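Local atomic coordinates of glycerate dehydrogenase/glyoxylate reductase (Thermus thermophilus, PDB entry 2CUK), a protein that probably reduces glyoxylate and hydroxypyruvate with NAD(P)H, as a member of the D-isomer specific 2-hydroxyacid dehydrogenase family. Residues 160-173 / 182-196. Numbering follows the deposited sequence.
Sequences AKRALAFGMRVVYH and YPFLSLEELLKEADV
Y172 and F184 pair through both backbone and side chain, a worked example of a returning chain that bridges the edge strand of a Rossmann-type sheet at one point. Y172 N donates to P183 O at 3.1 Å, and L185 N to Y172 O at 2.8 Å and almost straight (174°), the pattern of a single parallel bridge. Beside it, F184 turns its ring edge to the Y172 face in an offset edge-to-face pair, planes at 71°, while Y172 OH bonds K178 N. H173 is held by a side-chain bond: ND1 donates to L185 O at 2.8 Å, on a lone pair in the carbonyl plane, while L187 CB lies over the imidazole face in a CH-pi contact. A chi1 of 173° swings the H173 ring away from the backbone N and brings it to the start of helix 187-193, where S186 is the N-cap, its OG accepting from E189 N.

Packing is close on both faces of the strand. On one, V171 CG2 meets L190 CD1 at 3.8 Å, and L185 CD1 folds back onto V171 CB. On the other, Y182 lays its ring over V170 CG1, 4.0 Å from the ring centroid, and runs on to helix 154-165, touching A160 CB and L164 CD1.

The solvent side is looser. There the exposed K161 brings only CE near Y182 OH, at 4.0 Å, and the exposed P183 sets CB 4.1 Å from V171 CG1.

The contact thus flanks one border of the six-stranded parallel sheet: outermost strand 169-173 is hydrogen-bonded to strand 146-150 along its inner edge and bridged at Y172 by 183-185 along its outer one, while L190 and V196 pack against strand 146-150.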
loop_
_atom_site.group_PDB
_atom_site.type_symbol
_atom_site.label_atom_id
_atom_site.label_comp_id
_atom_site.label_asym_id
_atom_site.label_seq_id
_atom_site.Cartn_x
_atom_site.Cartn_y
_atom_site.Cartn_z
ATOM N N ALA A 160 10.219 -10.695 0.431
ATOM C CA ALA A 160 9.697 -12.053 0.513
ATOM C C ALA A 160 8.996 -12.307 1.843
ATOM O O ALA A 160 7.949 -12.951 1.885
ATOM C CB ALA A 160 10.830 -13.061 0.321
ATOM N N LYS A 161 9.576 -11.810 2.932
ATOM C CA LYS A 161 8.977 -12.006 4.247
ATOM C C LYS A 161 7.593 -11.373 4.306
ATOM O O LYS A 161 6.644 -11.968 4.819
ATOM C CB LYS A 161 9.866 -11.405 5.341
ATOM C CG LYS A 161 11.090 -12.252 5.707
ATOM C CD LYS A 161 10.771 -13.294 6.785
ATOM C CE LYS A 161 9.830 -14.385 6.284
ATOM N NZ LYS A 161 9.368 -15.297 7.382
ATOM N N ARG A 162 7.484 -10.157 3.786
ATOM C CA ARG A 162 6.205 -9.465 3.784
ATOM C C ARG A 162 5.206 -10.218 2.915
ATOM O O ARG A 162 4.061 -10.434 3.308
ATOM C CB ARG A 162 6.387 -8.040 3.260
ATOM C CG ARG A 162 7.082 -7.114 4.247
ATOM C CD ARG A 162 7.781 -5.973 3.518
ATOM N NE ARG A 162 8.306 -4.975 4.440
ATOM C CZ ARG A 162 9.355 -5.153 5.237
ATOM N NH1 ARG A 162 10.020 -6.304 5.237
ATOM N NH2 ARG A 162 9.726 -4.175 6.051
ATOM N N ALA A 163 5.655 -10.622 1.734
ATOM C CA ALA A 163 4.811 -11.338 0.794
ATOM C C ALA A 163 4.187 -12.586 1.410
ATOM O O ALA A 163 3.008 -12.864 1.194
ATOM C CB ALA A 163 5.620 -11.714 -0.444
ATOM N N LEU A 164 4.973 -13.334 2.180
ATOM C CA LEU A 164 4.468 -14.551 2.804
ATOM C C LEU A 164 3.266 -14.288 3.696
ATOM O O LEU A 164 2.360 -15.111 3.770
ATOM C CB LEU A 164 5.567 -15.237 3.624
ATOM C CG LEU A 164 6.746 -15.841 2.864
ATOM C CD1 LEU A 164 7.751 -16.403 3.865
ATOM C CD2 LEU A 164 6.258 -16.933 1.923
ATOM N N ALA A 165 3.257 -13.134 4.362
ATOM C CA ALA A 165 2.163 -12.778 5.254
ATOM C C ALA A 165 0.854 -12.499 4.521
ATOM O O ALA A 165 -0.219 -12.552 5.122
ATOM C CB ALA A 165 2.556 -11.574 6.104
ATOM N N PHE A 166 0.936 -12.192 3.230
ATOM C CA PHE A 166 -0.269 -11.935 2.441
ATOM C C PHE A 166 -0.735 -13.228 1.765
ATOM O O PHE A 166 -1.626 -13.215 0.911
ATOM C CB PHE A 166 0.005 -10.867 1.376
ATOM C CG PHE A 166 0.131 -9.473 1.929
ATOM C CD1 PHE A 166 -0.961 -8.606 1.927
ATOM C CD2 PHE A 166 1.342 -9.022 2.437
ATOM C CE1 PHE A 166 -0.846 -7.309 2.422
ATOM C CE2 PHE A 166 1.469 -7.725 2.936
ATOM C CZ PHE A 166 0.372 -6.867 2.926
ATOM N N GLY A 167 -0.116 -14.344 2.142
ATOM C CA GLY A 167 -0.491 -15.625 1.572
ATOM C C GLY A 167 0.105 -15.918 0.207
ATOM O O GLY A 167 -0.385 -16.794 -0.507
ATOM N N MET A 168 1.157 -15.194 -0.164
ATOM C CA MET A 168 1.795 -15.405 -1.455
ATOM C C MET A 168 2.868 -16.479 -1.374
ATOM O O MET A 168 3.432 -16.727 -0.312
ATOM C CB MET A 168 2.450 -14.113 -1.963
ATOM C CG MET A 168 1.478 -12.997 -2.301
ATOM S SD MET A 168 2.286 -11.697 -3.244
ATOM C CE MET A 168 2.267 -12.409 -4.885
ATOM N N ARG A 169 3.139 -17.112 -2.510
ATOM C CA ARG A 169 4.191 -18.076 -2.553
ATOM C C ARG A 169 5.390 -17.379 -3.119
ATOM O O ARG A 169 5.281 -16.442 -3.899
ATOM C CB ARG A 169 3.764 -19.215 -3.478
ATOM C CG ARG A 169 3.003 -20.315 -2.735
ATOM C CD ARG A 169 1.796 -20.822 -3.533
ATOM N NE ARG A 169 2.163 -21.988 -4.342
ATOM C CZ ARG A 169 1.359 -23.067 -4.274
ATOM N NH1 ARG A 169 0.289 -23.050 -3.499
ATOM N NH2 ARG A 169 1.632 -24.143 -5.018
ATOM N N VAL A 170 6.580 -17.768 -2.676
ATOM C CA VAL A 170 7.786 -17.075 -3.107
ATOM C C VAL A 170 8.821 -17.948 -3.810
ATOM O O VAL A 170 9.108 -19.064 -3.379
ATOM C CB VAL A 170 8.474 -16.388 -1.911
ATOM C CG1 VAL A 170 9.773 -15.725 -2.367
ATOM C CG2 VAL A 170 7.537 -15.358 -1.293
ATOM N N VAL A 171 9.370 -17.421 -4.899
ATOM C CA VAL A 171 10.411 -18.098 -5.666
ATOM C C VAL A 171 11.405 -17.008 -6.029
ATOM O O VAL A 171 11.087 -15.820 -5.920
ATOM C CB VAL A 171 9.857 -18.752 -6.961
ATOM C CG1 VAL A 171 8.778 -19.762 -6.614
ATOM C CG2 VAL A 171 9.313 -17.684 -7.896
ATOM N N TYR A 172 12.606 -17.384 -6.449
ATOM C CA TYR A 172 13.581 -16.360 -6.792
ATOM C C TYR A 172 14.690 -16.811 -7.720
ATOM O O TYR A 172 14.949 -18.003 -7.888
ATOM C CB TYR A 172 14.207 -15.788 -5.513
ATOM C CG TYR A 172 15.252 -16.679 -4.866
ATOM C CD1 TYR A 172 16.617 -16.438 -5.053
ATOM C CD2 TYR A 172 14.878 -17.762 -4.076
ATOM C CE1 TYR A 172 17.585 -17.257 -4.461
ATOM C CE2 TYR A 172 15.833 -18.589 -3.484
ATOM C CZ TYR A 172 17.183 -18.333 -3.678
ATOM O OH TYR A 172 18.124 -19.150 -3.083
ATOM N N HIS A 173 15.332 -15.828 -8.335
ATOM C CA HIS A 173 16.461 -16.069 -9.211
ATOM C C HIS A 173 17.531 -15.094 -8.757
ATOM O O HIS A 173 17.223 -13.973 -8.359
ATOM C CB HIS A 173 16.118 -15.796 -10.674
ATOM C CG HIS A 173 17.306 -15.865 -11.583
ATOM N ND1 HIS A 173 17.999 -17.035 -11.811
ATOM C CD2 HIS A 173 17.966 -14.899 -12.265
ATOM C CE1 HIS A 173 19.036 -16.786 -12.592
ATOM N NE2 HIS A 173 19.039 -15.497 -12.881
ATOM N N TYR A 182 12.925 -21.085 -0.155
ATOM C CA TYR A 182 12.201 -20.748 -1.379
ATOM C C TYR A 182 12.856 -21.416 -2.580
ATOM O O TYR A 182 14.075 -21.571 -2.627
ATOM C CB TYR A 182 12.208 -19.237 -1.639
ATOM C CG TYR A 182 11.975 -18.357 -0.432
ATOM C CD1 TYR A 182 10.789 -18.428 0.301
ATOM C CD2 TYR A 182 12.933 -17.427 -0.044
ATOM C CE1 TYR A 182 10.569 -17.586 1.392
ATOM C CE2 TYR A 182 12.726 -16.587 1.040
ATOM C CZ TYR A 182 11.546 -16.668 1.752
ATOM O OH TYR A 182 11.353 -15.815 2.815
ATOM N N PRO A 183 12.047 -21.826 -3.567
ATOM C CA PRO A 183 12.582 -22.470 -4.770
ATOM C C PRO A 183 13.469 -21.518 -5.572
ATOM O O PRO A 183 13.087 -20.376 -5.834
ATOM C CB PRO A 183 11.321 -22.856 -5.538
ATOM C CG PRO A 183 10.346 -23.149 -4.442
ATOM C CD PRO A 183 10.586 -21.998 -3.487
ATOM N N PHE A 184 14.658 -21.986 -5.945
ATOM C CA PHE A 184 15.596 -21.192 -6.736
ATOM C C PHE A 184 15.356 -21.569 -8.201
ATOM O O PHE A 184 15.472 -22.738 -8.571
ATOM C CB PHE A 184 17.040 -21.525 -6.345
ATOM C CG PHE A 184 18.074 -20.763 -7.128
ATOM C CD1 PHE A 184 18.365 -19.442 -6.818
ATOM C CD2 PHE A 184 18.747 -21.367 -8.184
ATOM C CE1 PHE A 184 19.314 -18.727 -7.547
ATOM C CE2 PHE A 184 19.696 -20.663 -8.921
ATOM C CZ PHE A 184 19.981 -19.337 -8.601
ATOM N N LEU A 185 15.028 -20.584 -9.030
ATOM C CA LEU A 185 14.743 -20.846 -10.440
ATOM C C LEU A 185 15.636 -20.058 -11.388
ATOM O O LEU A 185 16.286 -19.090 -10.996
ATOM C CB LEU A 185 13.277 -20.496 -10.745
ATOM C CG LEU A 185 12.194 -21.048 -9.813
ATOM C CD1 LEU A 185 10.831 -20.449 -10.171
ATOM C CD2 LEU A 185 12.158 -22.564 -9.913
ATOM N N SER A 186 15.669 -20.488 -12.646
ATOM C CA SER A 186 16.430 -19.778 -13.664
ATOM C C SER A 186 15.545 -18.570 -13.967
ATOM O O SER A 186 14.355 -18.582 -13.645
ATOM C CB SER A 186 16.574 -20.634 -14.924
ATOM O OG SER A 186 15.305 -20.855 -15.525
ATOM N N LEU A 187 16.103 -17.533 -14.581
ATOM C CA LEU A 187 15.303 -16.355 -14.899
ATOM C C LEU A 187 14.143 -16.749 -15.807
ATOM O O LEU A 187 13.017 -16.286 -15.634
ATOM C CB LEU A 187 16.159 -15.288 -15.586
ATOM C CG LEU A 187 15.414 -14.017 -16.014
ATOM C CD1 LEU A 187 14.701 -13.398 -14.821
ATOM C CD2 LEU A 187 16.397 -13.036 -16.616
ATOM N N GLU A 188 14.425 -17.630 -16.760
ATOM C CA GLU A 188 13.419 -18.101 -17.703
ATOM C C GLU A 188 12.216 -18.757 -17.020
ATOM O O GLU A 188 11.072 -18.406 -17.307
ATOM C CB GLU A 188 14.056 -19.085 -18.692
ATOM C CG GLU A 188 15.189 -18.496 -19.542
ATOM C CD GLU A 188 16.380 -17.999 -18.724
ATOM O OE1 GLU A 188 16.856 -18.735 -17.831
ATOM O OE2 GLU A 188 16.852 -16.869 -18.988
ATOM N N GLU A 189 12.459 -19.712 -16.124
ATOM C CA GLU A 189 11.341 -20.344 -15.420
ATOM C C GLU A 189 10.613 -19.375 -14.472
ATOM O O GLU A 189 9.406 -19.438 -14.286
ATOM C CB GLU A 189 11.843 -21.572 -14.650
ATOM C CG GLU A 189 10.743 -22.207 -13.793
ATOM C CD GLU A 189 11.102 -23.634 -13.436
ATOM O OE1 GLU A 189 12.247 -23.878 -13.070
ATOM O OE2 GLU A 189 10.204 -24.478 -13.432
ATOM N N LEU A 190 11.384 -18.474 -13.832
ATOM C CA LEU A 190 10.699 -17.536 -12.947
ATOM C C LEU A 190 9.688 -16.667 -13.703
ATOM O O LEU A 190 8.559 -16.467 -13.275
ATOM C CB LEU A 190 11.754 -16.649 -12.283
ATOM C CG LEU A 190 11.137 -15.461 -11.543
ATOM C CD1 LEU A 190 11.497 -15.450 -10.056
ATOM C CD2 LEU A 190 11.590 -14.112 -12.103
ATOM N N LEU A 191 10.133 -16.113 -14.851
ATOM C CA LEU A 191 9.238 -15.269 -15.634
ATOM C C LEU A 191 8.005 -16.046 -16.079
ATOM O O LEU A 191 6.919 -15.507 -16.248
ATOM C CB LEU A 191 9.998 -14.770 -16.870
ATOM C CG LEU A 191 11.222 -13.921 -16.525
ATOM C CD1 LEU A 191 11.955 -13.435 -17.777
ATOM C CD2 LEU A 191 10.863 -12.668 -15.728
ATOM N N LYS A 192 8.175 -17.345 -16.280
ATOM C CA LYS A 192 7.097 -18.202 -16.745
ATOM C C LYS A 192 6.066 -18.547 -15.675
ATOM O O LYS A 192 4.870 -18.587 -15.954
ATOM C CB LYS A 192 7.694 -19.493 -17.314
ATOM C CG LYS A 192 6.683 -20.557 -17.700
ATOM C CD LYS A 192 7.395 -21.820 -18.175
ATOM C CE LYS A 192 6.410 -22.914 -18.538
ATOM N NZ LYS A 192 5.494 -22.488 -19.631
ATOM N N GLU A 193 6.530 -18.783 -14.453
ATOM C CA GLU A 193 5.642 -19.179 -13.362
ATOM C C GLU A 193 5.157 -18.072 -12.418
ATOM O O GLU A 193 4.160 -18.246 -11.719
ATOM C CB GLU A 193 6.328 -20.276 -12.535
ATOM C CG GLU A 193 5.544 -20.721 -11.302
ATOM C CD GLU A 193 6.304 -21.724 -10.450
ATOM O OE1 GLU A 193 6.501 -22.871 -10.905
ATOM O OE2 GLU A 193 6.710 -21.362 -9.324
ATOM N N ALA A 194 5.849 -16.939 -12.403
ATOM C CA ALA A 194 5.497 -15.843 -11.501
ATOM C C ALA A 194 4.268 -15.014 -11.872
ATOM O O ALA A 194 4.057 -14.669 -13.032
ATOM C CB ALA A 194 6.694 -14.926 -11.333
ATOM N N ASP A 195 3.471 -14.688 -10.858
ATOM C CA ASP A 195 2.278 -13.869 -11.038
ATOM C C ASP A 195 2.707 -12.417 -10.862
ATOM O O ASP A 195 2.130 -11.504 -11.449
ATOM C CB ASP A 195 1.225 -14.243 -10.000
ATOM C CG ASP A 195 0.674 -15.636 -10.218
ATOM O OD1 ASP A 195 -0.012 -15.841 -11.237
ATOM O OD2 ASP A 195 0.935 -16.524 -9.380
ATOM N N VAL A 196 3.732 -12.222 -10.038
ATOM C CA VAL A 196 4.295 -10.903 -9.787
ATOM C C VAL A 196 5.814 -11.027 -9.852
ATOM O O VAL A 196 6.394 -11.885 -9.194
ATOM C CB VAL A 196 3.932 -10.370 -8.378
ATOM C CG1 VAL A 196 4.575 -9.002 -8.162
ATOM C CG2 VAL A 196 2.417 -10.280 -8.219
HETATM O O HOH W 1 16.835 -21.133 -2.182
#